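Side-chain contacts in cytochrome P450 (Rhodococcus erythropolis, PDB 3WEC), which probably acts as a haem-dependent monooxygenase that hydroxylates the quinoline nitrogen of aurachin alkaloids during antibiotic biosynthesis: residues R32-L37 / N332-E337; A50-C55 / D348-S353. All blocks are in the same frame, centred on the assembly; numbering follows the deposited sequence.

Contact 1 (R32-L37 / N332-E337)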
loop_
_atom_site.group_PDB
_atom_site.type_symbol
_atom_site.label_atom_id
_atom_site.label_comp_id
_atom_site.label_asym_id
_atom_site.label_seq_id
_atom_site.Cartn_x
_atom_site.Cartn_y
_atom_site.Cartn_z
ATOM N N ARG A 32 -9.808 -12.254 -18.555
ATOM C CA ARG A 32 -9.211 -13.288 -19.421
ATOM C C ARG A 32 -8.455 -14.307 -18.573
ATOM O O ARG A 32 -8.717 -15.490 -18.671
ATOM C CB ARG A 32 -8.259 -12.691 -20.481
ATOM C CG ARG A 32 -8.899 -12.054 -21.710
ATOM C CD ARG A 32 -7.909 -12.035 -22.865
ATOM N NE ARG A 32 -7.953 -13.304 -23.591
ATOM C CZ ARG A 32 -6.978 -13.807 -24.348
ATOM N NH1 ARG A 32 -5.825 -13.165 -24.480
ATOM N NH2 ARG A 32 -7.149 -14.972 -24.962
ATOM N N LEU A 33 -7.538 -13.830 -17.729
ATOM C CA LEU A 33 -6.798 -14.682 -16.783
ATOM C C LEU A 33 -7.646 -15.649 -15.933
ATOM O O LEU A 33 -7.316 -16.824 -15.835
ATOM C CB LEU A 33 -5.915 -13.836 -15.851
ATOM C CG LEU A 33 -4.506 -13.520 -16.358
ATOM C CD1 LEU A 33 -3.746 -12.658 -15.355
ATOM C CD2 LEU A 33 -3.721 -14.781 -16.681
ATOM N N ARG A 34 -8.702 -15.148 -15.300
ATOM C CA ARG A 34 -9.546 -15.991 -14.444
ATOM C C ARG A 34 -10.349 -17.055 -15.222
ATOM O O ARG A 34 -10.429 -18.201 -14.781
ATOM C CB ARG A 34 -10.461 -15.134 -13.571
ATOM C CG ARG A 34 -9.717 -14.217 -12.609
ATOM C CD ARG A 34 -10.631 -13.721 -11.501
ATOM N NE ARG A 34 -11.749 -12.948 -12.034
ATOM C CZ ARG A 34 -11.658 -11.686 -12.430
ATOM N NH1 ARG A 34 -10.510 -11.033 -12.352
ATOM N NH2 ARG A 34 -12.723 -11.061 -12.884
ATOM N N THR A 35 -10.931 -16.695 -16.372
ATOM C CA THR A 35 -11.697 -17.672 -17.179
ATOM C C THR A 35 -10.791 -18.717 -17.842
ATOM O O THR A 35 -11.174 -19.894 -17.949
ATOM C CB THR A 35 -12.579 -17.016 -18.278
ATOM O OG1 THR A 35 -13.310 -15.916 -17.735
ATOM C CG2 THR A 35 -13.580 -18.023 -18.868
ATOM N N GLU A 36 -9.597 -18.298 -18.272
ATOM C CA GLU A 36 -8.738 -19.141 -19.127
ATOM C C GLU A 36 -7.451 -19.678 -18.480
ATOM O O GLU A 36 -7.138 -20.866 -18.630
ATOM C CB GLU A 36 -8.396 -18.397 -20.427
ATOM C CG GLU A 36 -9.616 -18.003 -21.246
ATOM C CD GLU A 36 -9.389 -16.775 -22.113
ATOM O OE1 GLU A 36 -10.196 -15.820 -22.010
ATOM O OE2 GLU A 36 -8.414 -16.772 -22.900
ATOM N N LEU A 37 -6.727 -18.803 -17.763
ATOM C CA LEU A 37 -5.365 -19.074 -17.274
ATOM C C LEU A 37 -5.176 -18.553 -15.832
ATOM O O LEU A 37 -4.496 -17.537 -15.602
ATOM C CB LEU A 37 -4.360 -18.416 -18.228
ATOM C CG LEU A 37 -2.853 -18.690 -18.243
ATOM C CD1 LEU A 37 -2.507 -20.056 -18.832
ATOM C CD2 LEU A 37 -2.168 -17.575 -19.025
ATOM N N ASN A 332 -10.233 -9.932 -6.092
ATOM C CA ASN A 332 -11.306 -9.056 -5.623
ATOM C C ASN A 332 -12.543 -8.992 -6.529
ATOM O O ASN A 332 -13.682 -8.902 -6.023
ATOM C CB ASN A 332 -10.763 -7.658 -5.378
ATOM C CG ASN A 332 -9.910 -7.574 -4.108
ATOM O OD1 ASN A 332 -9.861 -8.516 -3.310
ATOM N ND2 ASN A 332 -9.204 -6.459 -3.939
ATOM N N ARG A 333 -12.317 -9.016 -7.855
ATOM C CA ARG A 333 -13.391 -8.865 -8.824
ATOM C C ARG A 333 -14.349 -10.068 -8.776
ATOM O O ARG A 333 -15.493 -9.986 -9.225
ATOM C CB ARG A 333 -12.863 -8.573 -10.250
ATOM C CG ARG A 333 -12.220 -7.196 -10.434
ATOM C CD ARG A 333 -13.097 -6.086 -9.858
ATOM N NE ARG A 333 -12.563 -4.732 -10.072
ATOM C CZ ARG A 333 -12.811 -4.021 -11.174
ATOM N NH1 ARG A 333 -13.564 -4.541 -12.151
ATOM N NH2 ARG A 333 -12.314 -2.806 -11.308
ATOM N N GLU A 334 -13.892 -11.158 -8.162
ATOM C CA GLU A 334 -14.771 -12.310 -7.887
ATOM C C GLU A 334 -14.958 -12.605 -6.375
ATOM O O GLU A 334 -15.481 -13.652 -6.014
ATOM C CB GLU A 334 -14.327 -13.571 -8.679
ATOM C CG GLU A 334 -12.965 -14.149 -8.287
ATOM C CD GLU A 334 -12.627 -15.453 -8.993
ATOM O OE1 GLU A 334 -13.177 -15.703 -10.077
ATOM O OE2 GLU A 334 -11.814 -16.244 -8.461
ATOM N N ALA A 335 -14.556 -11.685 -5.501
ATOM C CA ALA A 335 -14.700 -11.890 -4.041
ATOM C C ALA A 335 -16.157 -11.764 -3.550
ATOM O O ALA A 335 -16.523 -12.323 -2.513
ATOM C CB ALA A 335 -13.775 -10.965 -3.260
ATOM N N VAL A 336 -16.966 -11.036 -4.324
ATOM C CA VAL A 336 -18.390 -10.786 -4.063
ATOM C C VAL A 336 -19.204 -11.087 -5.339
ATOM O O VAL A 336 -18.625 -11.173 -6.421
ATOM C CB VAL A 336 -18.623 -9.304 -3.660
ATOM C CG1 VAL A 336 -17.984 -8.981 -2.316
ATOM C CG2 VAL A 336 -18.086 -8.353 -4.731
ATOM N N GLU A 337 -20.525 -11.245 -5.234
ATOM C CA GLU A 337 -21.367 -11.386 -6.432
ATOM C C GLU A 337 -21.338 -10.119 -7.336
ATOM O O GLU A 337 -21.165 -9.004 -6.835
ATOM C CB GLU A 337 -22.789 -11.860 -6.036
ATOM C CG GLU A 337 -23.984 -11.052 -6.558
ATOM C CD GLU A 337 -24.105 -9.679 -5.889
ATOM O OE1 GLU A 337 -23.320 -9.413 -4.942
ATOM O OE2 GLU A 337 -24.963 -8.858 -6.314
#
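R34, near the end of helix 27-36, faces R333 and E334 where the short helix 328-333 gives way to loop. The backbones stay well apart: the nearest CA atoms, those of R34 and E334, are 9.2 Å from each other, so side chains alone bridge the gap. In the cytochrome P450 fold these elements correspond to the A helix and the K' helix, the latter following a strand of the main N-terminal sheet. The buried surface is modest, 136 Å² over both sides, and R34 contributes about half of it.

R34 bends at chi3 (-61°), so that beyond CD its guanidinium turns aside toward R333 CB. E334 approaches that group at an edge, near its plane, although the carboxylate plane itself is tilted by 61°. The resulting salt bridge is long, 3.7 Å from R34 NE to E334 OE1, and the aliphatic R34 CD lies slightly nearer the same oxygen, at 3.5 Å. The interaction is therefore largely charge attraction and packing, with no hydrogen bond across the segments; R34 NH1 instead bonds to S330 OG, while E334 OE2 accepts a weak bond from Y52 N.

R333 offers only the root of its side chain. A bend at chi2 (-48°) carries its guanidinium away to a salt bridge with D340, a bond to F296 O and cation-pi contacts with Y27 and F296. R34 NH2 and R333 NH1 consequently stay 6.6 Å apart, and the two arginines meet where R34 NH2 packs obliquely against R333 CB at 3.6 Å.

Contact 2 (A50-C55 / D348-S353). With HEM (protoporphyrin IX containing Fe), chain B.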
loop_
_atom_site.group_PDB
_atom_site.type_symbol
_atom_site.label_atom_id
_atom_site.label_comp_id
_atom_site.label_asym_id
_atom_site.label_seq_id
_atom_site.Cartn_x
_atom_site.Cartn_y
_atom_site.Cartn_z
ATOM N N ALA A 50 -4.527 -15.537 -10.143
ATOM C CA ALA A 50 -5.631 -14.627 -10.496
ATOM C C ALA A 50 -6.984 -14.843 -9.777
ATOM O O ALA A 50 -7.797 -13.913 -9.675
ATOM C CB ALA A 50 -5.825 -14.612 -12.019
ATOM N N ASP A 51 -7.222 -16.063 -9.291
ATOM C CA ASP A 51 -8.502 -16.399 -8.699
ATOM C C ASP A 51 -8.559 -16.145 -7.210
ATOM O O ASP A 51 -7.644 -16.513 -6.481
ATOM C CB ASP A 51 -8.866 -17.872 -8.989
ATOM C CG ASP A 51 -7.818 -18.850 -8.464
ATOM O OD1 ASP A 51 -8.197 -19.781 -7.722
ATOM O OD2 ASP A 51 -6.618 -18.680 -8.799
ATOM N N TYR A 52 -9.665 -15.551 -6.764
ATOM C CA TYR A 52 -9.922 -15.383 -5.331
ATOM C C TYR A 52 -9.405 -16.542 -4.473
ATOM O O TYR A 52 -8.568 -16.332 -3.595
ATOM C CB TYR A 52 -11.415 -15.159 -5.007
ATOM C CG TYR A 52 -11.665 -14.899 -3.507
ATOM C CD1 TYR A 52 -11.224 -13.708 -2.904
ATOM C CD2 TYR A 52 -12.334 -15.846 -2.694
ATOM C CE1 TYR A 52 -11.427 -13.459 -1.548
ATOM C CE2 TYR A 52 -12.545 -15.602 -1.330
ATOM C CZ TYR A 52 -12.090 -14.400 -0.770
ATOM O OH TYR A 52 -12.283 -14.130 0.558
ATOM N N THR A 53 -9.875 -17.753 -4.718
ATOM C CA THR A 53 -9.610 -18.817 -3.739
ATOM C C THR A 53 -8.116 -19.116 -3.563
ATOM O O THR A 53 -7.641 -19.159 -2.430
ATOM C CB THR A 53 -10.438 -20.097 -3.970
ATOM O OG1 THR A 53 -11.793 -19.740 -4.266
ATOM C CG2 THR A 53 -10.426 -20.971 -2.713
ATOM N N SER A 54 -7.384 -19.273 -4.675
ATOM C CA SER A 54 -5.920 -19.522 -4.641
ATOM C C SER A 54 -5.156 -18.333 -4.067
ATOM O O SER A 54 -4.188 -18.511 -3.316
ATOM C CB SER A 54 -5.363 -19.873 -6.035
ATOM O OG SER A 54 -6.139 -20.877 -6.697
ATOM N N CYS A 55 -5.580 -17.121 -4.438
ATOM C CA CYS A 55 -4.991 -15.883 -3.868
ATOM C C CYS A 55 -5.014 -15.912 -2.332
ATOM O O CYS A 55 -3.968 -15.699 -1.693
ATOM C CB CYS A 55 -5.729 -14.645 -4.371
ATOM S SG CYS A 55 -5.252 -14.034 -6.012
ATOM N N ASP A 348 -21.570 -6.967 2.791
ATOM C CA ASP A 348 -20.675 -8.079 2.474
ATOM C C ASP A 348 -19.222 -7.577 2.553
ATOM O O ASP A 348 -18.594 -7.614 3.633
ATOM C CB ASP A 348 -21.040 -8.608 1.058
ATOM C CG ASP A 348 -20.156 -9.772 0.574
ATOM O OD1 ASP A 348 -18.926 -9.779 0.791
ATOM O OD2 ASP A 348 -20.710 -10.674 -0.088
ATOM N N VAL A 349 -18.715 -7.092 1.409
ATOM C CA VAL A 349 -17.327 -6.553 1.250
ATOM C C VAL A 349 -16.180 -7.448 1.779
ATOM O O VAL A 349 -15.522 -7.143 2.787
ATOM C CB VAL A 349 -17.164 -5.090 1.743
ATOM C CG1 VAL A 349 -15.864 -4.526 1.185
ATOM C CG2 VAL A 349 -18.333 -4.207 1.304
ATOM N N SER A 350 -15.972 -8.556 1.070
ATOM C CA SER A 350 -14.849 -9.470 1.243
ATOM C C SER A 350 -13.836 -8.925 0.262
ATOM O O SER A 350 -14.215 -8.570 -0.883
ATOM C CB SER A 350 -15.301 -10.891 0.839
ATOM O OG SER A 350 -14.235 -11.826 0.777
ATOM N N SER A 351 -12.572 -8.814 0.692
ATOM C CA SER A 351 -11.539 -8.157 -0.121
ATOM C C SER A 351 -10.145 -8.709 0.205
ATOM O O SER A 351 -9.875 -9.079 1.360
ATOM C CB SER A 351 -11.586 -6.621 0.083
ATOM O OG SER A 351 -10.396 -5.963 -0.335
ATOM N N LEU A 352 -9.289 -8.795 -0.820
ATOM C CA LEU A 352 -7.877 -9.141 -0.626
ATOM C C LEU A 352 -6.930 -7.923 -0.540
ATOM O O LEU A 352 -5.726 -8.099 -0.457
ATOM C CB LEU A 352 -7.398 -10.096 -1.716
ATOM C CG LEU A 352 -8.143 -11.428 -1.819
ATOM C CD1 LEU A 352 -7.837 -12.012 -3.185
ATOM C CD2 LEU A 352 -7.741 -12.376 -0.702
ATOM N N SER A 353 -7.465 -6.705 -0.498
ATOM C CA SER A 353 -6.602 -5.524 -0.644
ATOM C C SER A 353 -5.543 -5.280 0.466
ATOM O O SER A 353 -4.578 -4.566 0.244
ATOM C CB SER A 353 -7.427 -4.273 -0.959
ATOM O OG SER A 353 -8.179 -4.550 -2.121
HETATM C CHA HEM B . 1.539 -4.848 4.589
HETATM C CHB HEM B . -2.035 -2.992 1.676
HETATM C CHC HEM B . -2.110 1.110 4.372
HETATM C CHD HEM B . 1.657 -0.725 7.189
HETATM C C1A HEM B . 0.567 -4.593 3.550
HETATM C C2A HEM B . 0.395 -5.547 2.406
HETATM C C3A HEM B . -0.651 -4.985 1.586
HETATM C C4A HEM B . -0.988 -3.743 2.277
HETATM C CMA HEM B . -1.239 -5.564 0.278
HETATM C CAA HEM B . 1.057 -6.887 2.060
HETATM C CBA HEM B . 0.198 -7.915 2.820
HETATM C CGA HEM B . 0.535 -9.361 2.407
HETATM O O1A HEM B . 1.668 -9.666 1.928
HETATM O O2A HEM B . -0.340 -10.250 2.608
HETATM C C1B HEM B . -2.343 -1.661 2.193
HETATM C C2B HEM B . -3.476 -0.947 1.610
HETATM C C3B HEM B . -3.444 0.254 2.400
HETATM C C4B HEM B . -2.337 0.101 3.337
HETATM C CMB HEM B . -4.398 -1.275 0.470
HETATM C CAB HEM B . -4.406 1.370 2.207
HETATM C CBB HEM B . -3.964 2.603 2.193
HETATM C C1C HEM B . -1.115 0.952 5.410
HETATM C C2C HEM B . -0.745 2.041 6.317
HETATM C C3C HEM B . 0.362 1.474 7.116
HETATM C C4C HEM B . 0.608 0.124 6.650
HETATM C CMC HEM B . -1.392 3.397 6.351
HETATM C CAC HEM B . 1.180 2.120 8.194
HETATM C CBC HEM B . 0.836 3.256 8.758
HETATM C C1D HEM B . 2.018 -2.048 6.664
HETATM C C2D HEM B . 2.994 -2.875 7.369
HETATM C C3D HEM B . 2.990 -4.130 6.594
HETATM C C4D HEM B . 1.947 -3.876 5.586
HETATM C CMD HEM B . 3.855 -2.476 8.546
HETATM C CAD HEM B . 3.833 -5.356 6.801
HETATM C CBD HEM B . 2.962 -6.350 7.606
HETATM C CGD HEM B . 3.668 -7.627 7.917
HETATM O O1D HEM B . 3.405 -8.162 9.032
HETATM O O2D HEM B . 4.491 -8.106 7.071
HETATM N NA HEM B . -0.377 -3.481 3.574
HETATM N NB HEM B . -1.697 -1.094 3.256
HETATM N NC HEM B . -0.351 -0.232 5.635
HETATM N ND HEM B . 1.356 -2.657 5.638
HETATM FE FE HEM B . -0.116 -1.734 4.462
HETATM O O HOH W 1 1.200 -0.666 2.654
#
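The loop leading into the haem-binding Cys loop of the P450 fold here packs against the start of helix 52-60, the fold's B helix. L352 meets both Y52 and C55, and the next residue, S353, belongs to the haem pocket, its O lying 3.3 Å from HEM CMB. Beside the backbone N of its own residue, L352 CG (chi1 -59°) directs the isobutyl group at the helix. One methyl, L352 CD1, touches C55 CB at 3.6 Å and Y52 CD1 at 3.8 Å; the other, L352 CD2, reaches Y52 CE1 at 3.9 Å. The phenol crosses the leucine obliquely.

Further along the ring, Y52 OH comes to 3.0 Å from S350 OG and is hydrogen-bonded to R356 NH2, a residue of the Cys loop. Each partner is also shaped locally. D51 is the N-cap of the helix: its OD1 receives S54 N from above the carboxylate plane and S54 OG on the syn lone pair. On the loop side, S353 N donates to S351 OG over 3.0 Å at 167°, forming an ST turn around L352.

Dispersion between the L352 methyls, the CD1/CE1 side of the Y52 ring and the C55 CB methylene thus makes up the apolar part of the contact, while polarity is gathered at the phenol oxygen. Its bond to R356 implies a direct tie between the B helix and the polypeptide that carries the axial cysteine.

How the contacts relate
Neither contact is wholly core. Contact 1 is the more peripheral, its centre about 22 Å from that of the chain against 16 Å for contact 2, and its bridging glutamate is exposed; contact 2 involves the buried L352 and C55 and touches the haem pocket through S353. Their chemistry follows: a long charge pair between arginine and glutamate outside, methyl and ring packing inside. The centres lie about 9 Å apart, and the end of helix 328-333 joins them, since N332 OD1 accepts a probable hydrogen bond from L352 N at 2.6 Å. Both contacts tie N-terminal helices, 27-36 and 52-60, to the chain running from the end of helix 328-333 toward the axial cysteine.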